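Long-range contacts in extracellular sialidase/neuraminidase, putative (Aspergillus fumigatus, PDB 2XZJ), which probably removes terminal sialic acids, KDN among them, from glycoconjugates as an exo-acting sialidase with a beta-propeller fold: residues 37-42 with 336-341; 124-129 with 139-144; 180-185 with 201-206; 1-6 with 379-384. One frame throughout, in Å; residues are numbered along the deposited sequence.

How the contacts relate
The four contacts run from the ligand at the middle of a beta-propeller out to its rim. Contact 4 pairs the two chain ends and encloses the other three in sequence. Contact 1 encloses contacts 2 and 3, which follow each other in the chain. Contact 1 joins the edge strands 37-45 and 334-343 of two sheets near the centre of the chain. Contact 2 is a two-stranded parallel sheet; contact 3 sets a loop against the turn between strands 198-202 and 205-210. Their centres are about 18 Å apart, and they touch through Ile143 and Trp182. Contacts 1, 2 and 3 all reach KFN, so distant stretches build one pocket. Contact 4 is remote from it.

Contact 1 of 4, residues 37-42 with 336-341; sequences SFRIPA and GGYSSM. With KFN (2,6-anhydro-3-deoxy-D-glycero-D-galacto-non-2-enonic acid), chain E.
A bend at chi3 (56°) turns the end of the Arg39 side chain toward Tyr338. With CG anti to the carbonyl carbon (chi1 -75°), the Tyr338 ring reaches the end of Arg39. The guanidinium and ring planes stand 89° apart. Arg39 NH2 lies over the ring face, 3.4 Å from Tyr338 CE1. The cation-pi attraction is long and at most weak. Ile40 comes over the same face: its CD1 is 3.8 Å from the centroid of the Tyr338 ring, a CH-pi contact. That methyl also covers one face of the guanidinium, so it packs against a face of each flat group, beside the point where they touch.

Strands 37-42 and 338-341 run nearly parallel, but no hydrogen bond joins them. They are edge strands of separate sheets, as expected for adjacent blades of a propeller. Side chains fill the seam. Pro41 CD packs 3.8 Å from Tyr338 CB. Further along, Ser340 OG lies 3.4 Å from Ala42 CA and is hydrogen-bonded to Val43 N.

The seam opens into the ligand site. Arg39 NH1 (3.0 Å) and NH2 (2.8 Å) both donate to KFN O1B, so two bonds grip one carboxylate oxygen. KFN is also bonded by Arg245 and Arg302, consistent with the arginine triad of sialidases. Tyr338 OH is hydrogen-bonded to Glu229, a pairing that fits the tyrosine-glutamate nucleophile of this enzyme class. Glu354 forms a salt bridge with Arg39 NE and accepts from Tyr338 N, tying both sides to one second-shell carboxylate.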
# COMPACT_ATOMS: atom_id res chain seq x y z
N SER A 37 -4.49 -9.29 13.83
CA SER A 37 -3.38 -8.79 13.03
C SER A 37 -3.81 -7.60 12.20
O SER A 37 -4.98 -7.47 11.84
CB SER A 37 -2.88 -9.90 12.12
OG SER A 37 -2.08 -10.83 12.86
N PHE A 38 -2.84 -6.72 11.92
CA PHE A 38 -2.99 -5.70 10.88
C PHE A 38 -1.99 -5.96 9.77
O PHE A 38 -0.82 -6.15 10.03
CB PHE A 38 -2.81 -4.31 11.48
CG PHE A 38 -3.89 -3.95 12.50
CD1 PHE A 38 -5.13 -3.49 12.08
CD2 PHE A 38 -3.65 -4.13 13.87
CE1 PHE A 38 -6.13 -3.19 13.01
CE2 PHE A 38 -4.65 -3.83 14.82
CZ PHE A 38 -5.89 -3.36 14.38
N ARG A 39 -2.48 -6.00 8.53
CA ARG A 39 -1.62 -6.19 7.36
C ARG A 39 -2.06 -5.26 6.21
O ARG A 39 -3.09 -4.57 6.29
CB ARG A 39 -1.63 -7.64 6.86
CG ARG A 39 -0.95 -8.67 7.76
CD ARG A 39 -0.53 -9.88 6.96
NE ARG A 39 0.33 -9.43 5.86
CZ ARG A 39 0.47 -10.04 4.69
NH1 ARG A 39 -0.17 -11.19 4.43
NH2 ARG A 39 1.26 -9.50 3.78
N ILE A 40 -1.25 -5.24 5.16
CA ILE A 40 -1.63 -4.57 3.91
C ILE A 40 -1.88 -3.05 4.12
O ILE A 40 -3.02 -2.56 4.03
CB ILE A 40 -2.85 -5.30 3.20
CG1 ILE A 40 -2.78 -6.83 3.33
CG2 ILE A 40 -2.98 -4.89 1.74
CD1 ILE A 40 -1.46 -7.49 2.85
N PRO A 41 -0.79 -2.30 4.42
CA PRO A 41 -0.88 -0.86 4.65
C PRO A 41 -1.08 -0.01 3.38
O PRO A 41 -0.71 -0.40 2.27
CB PRO A 41 0.51 -0.53 5.25
CG PRO A 41 1.41 -1.58 4.62
CD PRO A 41 0.57 -2.80 4.73
N ALA A 42 -1.66 1.17 3.57
CA ALA A 42 -1.72 2.18 2.52
C ALA A 42 -1.78 3.54 3.19
O ALA A 42 -2.51 3.73 4.17
CB ALA A 42 -2.94 1.97 1.66
N GLY A 336 9.21 -6.01 8.30
CA GLY A 336 9.37 -6.39 6.91
C GLY A 336 8.14 -7.04 6.30
O GLY A 336 7.48 -7.87 6.92
N GLY A 337 7.86 -6.65 5.06
CA GLY A 337 6.71 -7.12 4.30
C GLY A 337 6.23 -5.95 3.43
O GLY A 337 7.03 -5.13 2.97
N TYR A 338 4.92 -5.87 3.25
CA TYR A 338 4.24 -4.79 2.50
C TYR A 338 4.53 -3.42 3.08
O TYR A 338 4.77 -3.29 4.29
CB TYR A 338 2.72 -5.01 2.53
CG TYR A 338 2.21 -6.13 1.63
CD1 TYR A 338 2.86 -7.36 1.56
CD2 TYR A 338 1.05 -5.95 0.87
CE1 TYR A 338 2.39 -8.38 0.72
CE2 TYR A 338 0.57 -6.96 0.04
CZ TYR A 338 1.24 -8.17 -0.01
OH TYR A 338 0.76 -9.17 -0.83
N SER A 339 4.47 -2.40 2.22
CA SER A 339 4.81 -1.03 2.60
C SER A 339 4.00 -0.02 1.79
O SER A 339 3.47 -0.37 0.75
CB SER A 339 6.31 -0.78 2.38
OG SER A 339 6.64 -0.80 1.01
N SER A 340 3.94 1.23 2.28
CA SER A 340 3.30 2.35 1.59
C SER A 340 4.01 3.62 2.03
O SER A 340 4.35 3.77 3.21
CB SER A 340 1.79 2.43 1.91
OG SER A 340 1.11 3.41 1.11
N MET A 341 4.24 4.52 1.08
CA MET A 341 4.84 5.83 1.37
C MET A 341 4.00 7.02 0.89
O MET A 341 3.30 6.97 -0.13
CB MET A 341 6.24 5.98 0.75
CG MET A 341 7.29 4.94 1.19
SD MET A 341 8.81 5.08 0.22
CE MET A 341 8.27 4.42 -1.36
C1 KFN E . 1.12 -12.03 0.75
C3 KFN E . -1.13 -10.92 0.92
C4 KFN E . -2.50 -10.51 0.32
C5 KFN E . -2.86 -11.43 -0.88
C6 KFN E . -1.64 -11.60 -1.82
C7 KFN E . -1.87 -12.57 -3.02
C8 KFN E . -0.74 -12.53 -4.05
C9 KFN E . -0.88 -13.68 -5.04
O5 KFN E . -3.98 -10.91 -1.64
O1B KFN E . 1.37 -11.60 1.89
O1A KFN E . 1.91 -12.70 0.03
O4 KFN E . -3.48 -10.52 1.37
O6 KFN E . -0.49 -12.14 -1.08
C2 KFN E . -0.22 -11.68 0.17
O7 KFN E . -1.93 -13.90 -2.52
O8 KFN E . -0.73 -11.30 -4.76
O9 KFN E . -2.06 -13.50 -5.84

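Contact 2 of 4, residues 124-129 with 139-144; sequences ATYSQN and VTKKID. With KFN (2,6-anhydro-3-deoxy-D-glycero-D-galacto-non-2-enonic acid), chain E.
A small two-stranded parallel sheet pairs Tyr126 with Lys141 and Ser127 with Lys142. Its backbone ladder starts at Lys141 N, which donates to Thr125 O (2.8 Å). Ser127 N then donates to Lys141 O (3.0 Å), and Ile143 N to Ser127 O (2.8 Å).

Lys141 is bent at chi3 and chi4, and so curls back over the Tyr126 ring. Its CE sits over one face, 3.9 Å from the ring centroid of Tyr126, and NZ adds a cation-pi contact above the same face. NZ also donates to Thr125 O (3.2 Å), from 45° above the carbonyl plane. That oxygen therefore takes two bonds from one lysine. At the far end of the ring, a water links Tyr126 OH to Asp144 OD2.

This little sheet belongs to the long excursion between strands 115-122 and 152-158, neighbours within one propeller blade. On the side of Ser127, Thr140 OG1 donates to Ser127 OG (2.5 Å). Asp132 and Gly130 also bond Ser127 OG, which helps tie down the connecting loop.

Gln128 follows the strand and stretches to the ligand, its chain extended beyond CG. Its amide uses both ends: OE1 accepts from KFN O7 (2.7 Å) and NE2 donates to KFN O9 (2.8 Å). Ile143 CD1 packs against the backbone of Gln128, and both side chains also touch Trp182.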
# COMPACT_ATOMS: atom_id res chain seq x y z
N ALA A 124 -17.37 -14.62 2.62
CA ALA A 124 -16.94 -15.26 3.87
C ALA A 124 -16.40 -16.69 3.70
O ALA A 124 -15.55 -17.13 4.48
CB ALA A 124 -18.09 -15.24 4.88
N THR A 125 -16.88 -17.39 2.68
CA THR A 125 -16.59 -18.82 2.58
C THR A 125 -15.65 -19.18 1.43
O THR A 125 -15.54 -20.36 1.08
CB THR A 125 -17.89 -19.68 2.51
OG1 THR A 125 -18.72 -19.24 1.42
CG2 THR A 125 -18.69 -19.60 3.82
N TYR A 126 -14.98 -18.17 0.86
CA TYR A 126 -14.07 -18.33 -0.28
C TYR A 126 -12.67 -17.89 0.08
O TYR A 126 -12.49 -16.93 0.84
CB TYR A 126 -14.56 -17.51 -1.49
CG TYR A 126 -15.84 -18.01 -2.11
CD1 TYR A 126 -17.08 -17.58 -1.63
CD2 TYR A 126 -15.82 -18.93 -3.15
CE1 TYR A 126 -18.26 -18.04 -2.17
CE2 TYR A 126 -17.00 -19.40 -3.71
CZ TYR A 126 -18.21 -18.95 -3.22
OH TYR A 126 -19.39 -19.42 -3.76
N SER A 127 -11.68 -18.59 -0.46
CA SER A 127 -10.28 -18.15 -0.38
C SER A 127 -9.59 -18.39 -1.72
O SER A 127 -10.07 -19.16 -2.55
CB SER A 127 -9.54 -18.85 0.75
OG SER A 127 -9.54 -20.26 0.58
N GLN A 128 -8.48 -17.69 -1.93
CA GLN A 128 -7.69 -17.80 -3.16
C GLN A 128 -7.38 -19.26 -3.55
O GLN A 128 -7.54 -19.65 -4.72
CB GLN A 128 -6.40 -17.00 -3.01
CG GLN A 128 -5.59 -16.86 -4.31
CD GLN A 128 -4.42 -15.92 -4.21
OE1 GLN A 128 -4.00 -15.51 -3.12
NE2 GLN A 128 -3.86 -15.56 -5.38
N ASN A 129 -6.92 -20.04 -2.57
CA ASN A 129 -6.51 -21.43 -2.81
C ASN A 129 -7.67 -22.42 -2.69
O ASN A 129 -7.70 -23.45 -3.38
CB ASN A 129 -5.36 -21.81 -1.86
CG ASN A 129 -4.06 -21.11 -2.20
OD1 ASN A 129 -3.79 -20.82 -3.37
ND2 ASN A 129 -3.25 -20.83 -1.18
N VAL A 139 -14.79 -25.23 5.83
CA VAL A 139 -13.72 -25.33 4.83
C VAL A 139 -14.08 -24.45 3.62
O VAL A 139 -15.21 -24.53 3.10
CB VAL A 139 -13.47 -26.83 4.46
CG1 VAL A 139 -12.47 -26.99 3.32
CG2 VAL A 139 -13.01 -27.60 5.71
N THR A 140 -13.14 -23.60 3.19
CA THR A 140 -13.43 -22.63 2.13
C THR A 140 -13.58 -23.28 0.76
O THR A 140 -12.98 -24.32 0.48
CB THR A 140 -12.39 -21.49 2.02
OG1 THR A 140 -11.14 -21.98 1.50
CG2 THR A 140 -12.20 -20.78 3.35
N LYS A 141 -14.38 -22.62 -0.08
CA LYS A 141 -14.43 -22.88 -1.51
C LYS A 141 -13.36 -22.05 -2.18
O LYS A 141 -13.05 -20.95 -1.72
CB LYS A 141 -15.80 -22.49 -2.07
CG LYS A 141 -16.92 -23.45 -1.61
CD LYS A 141 -18.30 -22.88 -1.80
CE LYS A 141 -18.51 -21.61 -0.95
NZ LYS A 141 -18.33 -21.87 0.51
N LYS A 142 -12.79 -22.57 -3.27
CA LYS A 142 -11.82 -21.80 -4.03
C LYS A 142 -12.48 -20.61 -4.73
O LYS A 142 -13.54 -20.76 -5.36
CB LYS A 142 -11.12 -22.71 -5.06
CG LYS A 142 -10.09 -22.03 -5.91
CD LYS A 142 -9.12 -23.06 -6.48
CE LYS A 142 -7.84 -22.39 -6.94
NZ LYS A 142 -7.85 -22.14 -8.39
N ILE A 143 -11.88 -19.43 -4.62
CA ILE A 143 -12.36 -18.26 -5.37
C ILE A 143 -12.51 -18.60 -6.85
O ILE A 143 -11.60 -19.16 -7.46
CB ILE A 143 -11.47 -17.01 -5.14
CG1 ILE A 143 -11.99 -16.26 -3.90
CG2 ILE A 143 -11.53 -16.03 -6.33
CD1 ILE A 143 -11.01 -15.38 -3.25
N ASP A 144 -13.69 -18.29 -7.40
CA ASP A 144 -14.03 -18.72 -8.75
C ASP A 144 -14.66 -17.58 -9.53
O ASP A 144 -14.68 -16.44 -9.08
CB ASP A 144 -14.93 -19.97 -8.71
CG ASP A 144 -16.29 -19.73 -8.04
OD1 ASP A 144 -16.80 -18.59 -8.05
OD2 ASP A 144 -16.85 -20.70 -7.49
C1 KFN E . 1.12 -12.03 0.75
C3 KFN E . -1.13 -10.92 0.92
C4 KFN E . -2.50 -10.51 0.32
C5 KFN E . -2.86 -11.43 -0.88
C6 KFN E . -1.64 -11.60 -1.82
C7 KFN E . -1.87 -12.57 -3.02
C8 KFN E . -0.74 -12.53 -4.05
C9 KFN E . -0.88 -13.68 -5.04
O5 KFN E . -3.98 -10.91 -1.64
O1B KFN E . 1.37 -11.60 1.89
O1A KFN E . 1.91 -12.70 0.03
O4 KFN E . -3.48 -10.52 1.37
O6 KFN E . -0.49 -12.14 -1.08
C2 KFN E . -0.22 -11.68 0.17
O7 KFN E . -1.93 -13.90 -2.52
O8 KFN E . -0.73 -11.30 -4.76
O9 KFN E . -2.06 -13.50 -5.84
O HOH W 1 -19.32 -20.71 -6.26

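Contact 3 of 4, residues 180-185 with 201-206; sequences WAWDAV and PAMGRN. With KFN (2,6-anhydro-3-deoxy-D-glycero-D-galacto-non-2-enonic acid), chain E.
Arg205 NH1 binds two oxygens. It donates across the contact to Asp183 OD1 (2.8 Å) and back to Met203 O in its own segment (2.8 Å). The second bond is in the guanidinium plane and falls on a carbonyl lone pair. Arg205 NH2 donates to Asp183 OD2 (2.9 Å), which completes an end-on, two-pronged salt bridge. Both carboxylate oxygens are met on the syn side, although the two planes are 41° apart. Arg205 NE bonds Leu175 O.

Residues 202-205 form a type II turn. Met203 N donates to Ala184 O (2.9 Å), holding this turn to the incoming loop. The Met203 side chain is bent at chi3 and fits between two tryptophans. Its CE lies 3.8 Å from Trp180 CZ3, and its SD 3.9 Å from Trp182 CD1, oblique to both rings. Trp180 CH2 meets Met203 O edge-on. Trp182 turns a ring edge to the ligand, with its CZ2 3.4 Å from KFN O5.

The ion pair is buried, so its charges probably offset each other, and the added bonds to Met203 O and Leu175 O help fix the guanidinium against the loop that carries Trp182, which touches the ligand.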
# COMPACT_ATOMS: atom_id res chain seq x y z
N TRP A 180 -13.30 -13.18 -14.81
CA TRP A 180 -12.22 -13.21 -13.85
C TRP A 180 -12.70 -13.81 -12.53
O TRP A 180 -13.89 -13.75 -12.19
CB TRP A 180 -11.67 -11.80 -13.62
CG TRP A 180 -10.68 -11.34 -14.64
CD1 TRP A 180 -10.66 -11.64 -15.97
CD2 TRP A 180 -9.55 -10.49 -14.40
NE1 TRP A 180 -9.59 -11.03 -16.58
CE2 TRP A 180 -8.89 -10.32 -15.65
CE3 TRP A 180 -9.03 -9.85 -13.27
CZ2 TRP A 180 -7.74 -9.54 -15.78
CZ3 TRP A 180 -7.88 -9.07 -13.42
CH2 TRP A 180 -7.24 -8.94 -14.66
N ALA A 181 -11.77 -14.41 -11.80
CA ALA A 181 -12.03 -14.97 -10.48
C ALA A 181 -11.22 -14.18 -9.49
O ALA A 181 -11.74 -13.21 -8.91
CB ALA A 181 -11.60 -16.45 -10.44
N TRP A 182 -9.96 -14.58 -9.28
CA TRP A 182 -9.05 -13.79 -8.46
C TRP A 182 -8.88 -12.40 -9.07
O TRP A 182 -8.94 -12.24 -10.28
CB TRP A 182 -7.67 -14.45 -8.27
CG TRP A 182 -6.82 -13.69 -7.25
CD1 TRP A 182 -5.73 -12.92 -7.51
CD2 TRP A 182 -7.07 -13.59 -5.84
NE1 TRP A 182 -5.27 -12.35 -6.34
CE2 TRP A 182 -6.06 -12.76 -5.30
CE3 TRP A 182 -8.02 -14.15 -4.98
CZ2 TRP A 182 -5.99 -12.46 -3.94
CZ3 TRP A 182 -7.96 -13.85 -3.63
CH2 TRP A 182 -6.95 -13.02 -3.12
N ASP A 183 -8.71 -11.40 -8.20
CA ASP A 183 -8.40 -10.04 -8.62
C ASP A 183 -7.74 -9.36 -7.43
O ASP A 183 -7.83 -9.83 -6.30
CB ASP A 183 -9.69 -9.27 -9.02
CG ASP A 183 -9.39 -7.90 -9.64
OD1 ASP A 183 -8.31 -7.75 -10.26
OD2 ASP A 183 -10.24 -6.98 -9.50
N ALA A 184 -7.06 -8.25 -7.70
CA ALA A 184 -6.45 -7.42 -6.69
C ALA A 184 -6.42 -6.00 -7.24
O ALA A 184 -6.19 -5.80 -8.43
CB ALA A 184 -5.05 -7.91 -6.37
N VAL A 185 -6.70 -5.02 -6.38
CA VAL A 185 -6.35 -3.63 -6.63
C VAL A 185 -5.16 -3.29 -5.72
O VAL A 185 -5.10 -3.72 -4.56
CB VAL A 185 -7.56 -2.66 -6.44
CG1 VAL A 185 -7.96 -2.52 -4.96
CG2 VAL A 185 -7.28 -1.31 -7.10
N PRO A 201 -3.21 1.40 -9.84
CA PRO A 201 -2.70 0.12 -10.33
C PRO A 201 -3.57 -1.05 -9.84
O PRO A 201 -4.07 -1.02 -8.71
CB PRO A 201 -1.29 0.06 -9.73
CG PRO A 201 -1.41 0.82 -8.43
CD PRO A 201 -2.40 1.93 -8.71
N ALA A 202 -3.76 -2.05 -10.70
CA ALA A 202 -4.53 -3.23 -10.34
C ALA A 202 -3.94 -4.44 -11.05
O ALA A 202 -3.00 -4.31 -11.84
CB ALA A 202 -6.01 -3.05 -10.71
N MET A 203 -4.49 -5.61 -10.78
CA MET A 203 -4.04 -6.84 -11.45
C MET A 203 -4.29 -6.75 -12.96
O MET A 203 -5.42 -6.54 -13.38
CB MET A 203 -4.80 -8.04 -10.89
CG MET A 203 -4.49 -9.35 -11.60
SD MET A 203 -5.27 -10.71 -10.72
CE MET A 203 -5.66 -11.83 -12.08
N GLY A 204 -3.22 -6.85 -13.76
CA GLY A 204 -3.36 -7.00 -15.21
C GLY A 204 -3.82 -5.75 -15.94
O GLY A 204 -4.08 -5.79 -17.14
N ARG A 205 -3.87 -4.62 -15.24
CA ARG A 205 -4.52 -3.43 -15.75
C ARG A 205 -4.29 -2.22 -14.88
O ARG A 205 -3.97 -2.35 -13.70
CB ARG A 205 -6.04 -3.66 -15.88
CG ARG A 205 -6.80 -3.72 -14.54
CD ARG A 205 -8.07 -4.55 -14.73
NE ARG A 205 -9.04 -4.45 -13.63
CZ ARG A 205 -8.93 -5.06 -12.45
NH1 ARG A 205 -7.87 -5.83 -12.18
NH2 ARG A 205 -9.89 -4.91 -11.54
N ASN A 206 -4.43 -1.04 -15.49
CA ASN A 206 -4.58 0.20 -14.74
C ASN A 206 -6.03 0.65 -14.81
O ASN A 206 -6.72 0.39 -15.78
CB ASN A 206 -3.67 1.31 -15.28
CG ASN A 206 -2.18 1.03 -15.06
OD1 ASN A 206 -1.77 0.52 -14.00
ND2 ASN A 206 -1.37 1.36 -16.06
C1 KFN E . 1.12 -12.03 0.75
C3 KFN E . -1.13 -10.92 0.92
C4 KFN E . -2.50 -10.51 0.32
C5 KFN E . -2.86 -11.43 -0.88
C6 KFN E . -1.64 -11.60 -1.82
C7 KFN E . -1.87 -12.57 -3.02
C8 KFN E . -0.74 -12.53 -4.05
C9 KFN E . -0.88 -13.68 -5.04
O5 KFN E . -3.98 -10.91 -1.64
O1B KFN E . 1.37 -11.60 1.89
O1A KFN E . 1.91 -12.70 0.03
O4 KFN E . -3.48 -10.52 1.37
O6 KFN E . -0.49 -12.14 -1.08
C2 KFN E . -0.22 -11.68 0.17
O7 KFN E . -1.93 -13.90 -2.52
O8 KFN E . -0.73 -11.30 -4.76
O9 KFN E . -2.06 -13.50 -5.84

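Contact 4 of 4, residues 1-6 with 379-384; sequences INDPAK and WILNGP
Leu381 points at residues 1-6, and three residues gather round its CD1 branch. Asp3 crosses Leu381 at about a right angle, with Asp3 OD2 3.6 Å from Leu381 CD1. Ala5 CB comes to 4.0 Å from the same methyl of Leu381. The backbone takes part too, since Lys6 N is 3.6 Å from Leu381 CD1.

Lys6 passes Leu381 at a slant. CG is anti to the backbone N (chi1 -160°), and the chain is extended beyond it. Its aliphatic part passes Leu381 and the start of the C-terminal tail. Lys6 CG packs 3.8 Å from Leu381 CB, and CE is 3.5 Å from Leu381 O.

Asn382 also slants across Lys6, and its amide turns the ND2 end to the backbone of Lys6. Asn382 ND2 donates to Lys6 O at 3.0 Å. The bond is almost straight (176°), lies in both the amide and the carbonyl planes and uses a carbonyl lone pair. ND2 has a second acceptor in Ser378 O, so the amide joins the N-terminal segment to the helix. Asn382 OD1 lies 3.5 Å from Lys6 CG.

On the N-terminal side, Asp3 OD1 accepts from Ala5 N, an Asx turn. Asp3 OD2 forms a salt bridge with Arg290 and a hydrogen bond with Tyr311, so this carboxylate is held on both oxygens.

The two chain ends meet at the surface. Leu381 also packs on Ile309 of strand 305-310. Nearby in the chain, strand 12-18 pairs with strand 368-375, and such a sheet built from both termini is the closure commonly seen in beta-propellers.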
# COMPACT_ATOMS: atom_id res chain seq x y z
N ILE A 1 24.77 14.76 -10.00
CA ILE A 1 25.48 13.87 -9.02
C ILE A 1 25.24 14.33 -7.57
O ILE A 1 24.96 13.51 -6.69
CB ILE A 1 27.01 13.71 -9.35
CG1 ILE A 1 27.23 13.56 -10.87
CG2 ILE A 1 27.63 12.51 -8.59
CD1 ILE A 1 28.66 13.85 -11.34
N ASN A 2 25.33 15.64 -7.34
CA ASN A 2 25.13 16.24 -6.02
C ASN A 2 23.66 16.28 -5.58
O ASN A 2 22.75 16.46 -6.41
CB ASN A 2 25.70 17.67 -5.99
CG ASN A 2 26.96 17.82 -6.84
OD1 ASN A 2 27.00 18.65 -7.75
ND2 ASN A 2 27.98 17.02 -6.53
N ASP A 3 23.44 16.08 -4.29
CA ASP A 3 22.10 16.20 -3.73
C ASP A 3 22.15 17.07 -2.48
O ASP A 3 22.78 16.69 -1.49
CB ASP A 3 21.48 14.83 -3.44
CG ASP A 3 19.96 14.91 -3.19
OD1 ASP A 3 19.46 15.95 -2.70
OD2 ASP A 3 19.26 13.94 -3.48
N PRO A 4 21.51 18.25 -2.54
CA PRO A 4 21.55 19.22 -1.44
C PRO A 4 20.96 18.60 -0.17
O PRO A 4 21.32 19.01 0.93
CB PRO A 4 20.67 20.38 -1.94
CG PRO A 4 19.83 19.81 -3.04
CD PRO A 4 20.65 18.70 -3.65
N ALA A 5 20.10 17.60 -0.32
CA ALA A 5 19.42 17.00 0.82
C ALA A 5 20.40 16.27 1.75
O ALA A 5 20.24 16.24 2.97
CB ALA A 5 18.31 16.07 0.36
N LYS A 6 21.46 15.72 1.17
CA LYS A 6 22.46 15.04 2.00
C LYS A 6 23.07 15.94 3.09
O LYS A 6 23.50 15.44 4.13
CB LYS A 6 23.54 14.47 1.11
CG LYS A 6 24.33 13.37 1.77
CD LYS A 6 25.34 12.85 0.79
CE LYS A 6 26.22 11.80 1.42
NZ LYS A 6 26.90 11.07 0.32
N TRP A 379 18.51 11.42 5.75
CA TRP A 379 18.65 10.13 6.41
C TRP A 379 18.97 9.04 5.39
O TRP A 379 19.88 8.25 5.59
CB TRP A 379 17.41 9.77 7.24
CG TRP A 379 17.61 8.46 8.02
CD1 TRP A 379 18.21 8.31 9.24
CD2 TRP A 379 17.21 7.15 7.60
NE1 TRP A 379 18.20 6.98 9.61
CE2 TRP A 379 17.60 6.24 8.61
CE3 TRP A 379 16.56 6.65 6.46
CZ2 TRP A 379 17.36 4.86 8.52
CZ3 TRP A 379 16.33 5.28 6.37
CH2 TRP A 379 16.72 4.40 7.39
N ILE A 380 18.23 9.01 4.28
CA ILE A 380 18.45 7.97 3.26
C ILE A 380 19.88 8.05 2.73
O ILE A 380 20.59 7.05 2.66
CB ILE A 380 17.47 8.09 2.07
CG1 ILE A 380 16.01 8.03 2.53
CG2 ILE A 380 17.75 6.99 1.05
CD1 ILE A 380 15.03 8.24 1.38
N LEU A 381 20.30 9.27 2.39
CA LEU A 381 21.55 9.54 1.69
C LEU A 381 22.82 9.39 2.52
O LEU A 381 23.92 9.21 1.96
CB LEU A 381 21.50 10.95 1.10
CG LEU A 381 20.49 11.14 -0.02
CD1 LEU A 381 20.21 12.62 -0.23
CD2 LEU A 381 21.03 10.46 -1.26
N ASN A 382 22.66 9.47 3.84
CA ASN A 382 23.77 9.33 4.76
C ASN A 382 23.87 7.91 5.35
O ASN A 382 24.52 7.70 6.36
CB ASN A 382 23.70 10.41 5.85
CG ASN A 382 24.05 11.79 5.31
OD1 ASN A 382 25.19 12.05 4.91
ND2 ASN A 382 23.06 12.69 5.30
N GLY A 383 23.24 6.96 4.68
CA GLY A 383 23.34 5.54 5.07
C GLY A 383 24.73 4.97 4.82
O GLY A 383 25.49 5.50 4.01
N PRO A 384 25.08 3.89 5.53
CA PRO A 384 26.45 3.36 5.51
C PRO A 384 26.79 2.59 4.23
O PRO A 384 27.97 2.24 4.00
CB PRO A 384 26.46 2.40 6.70
CG PRO A 384 25.00 1.91 6.76
CD PRO A 384 24.24 3.18 6.52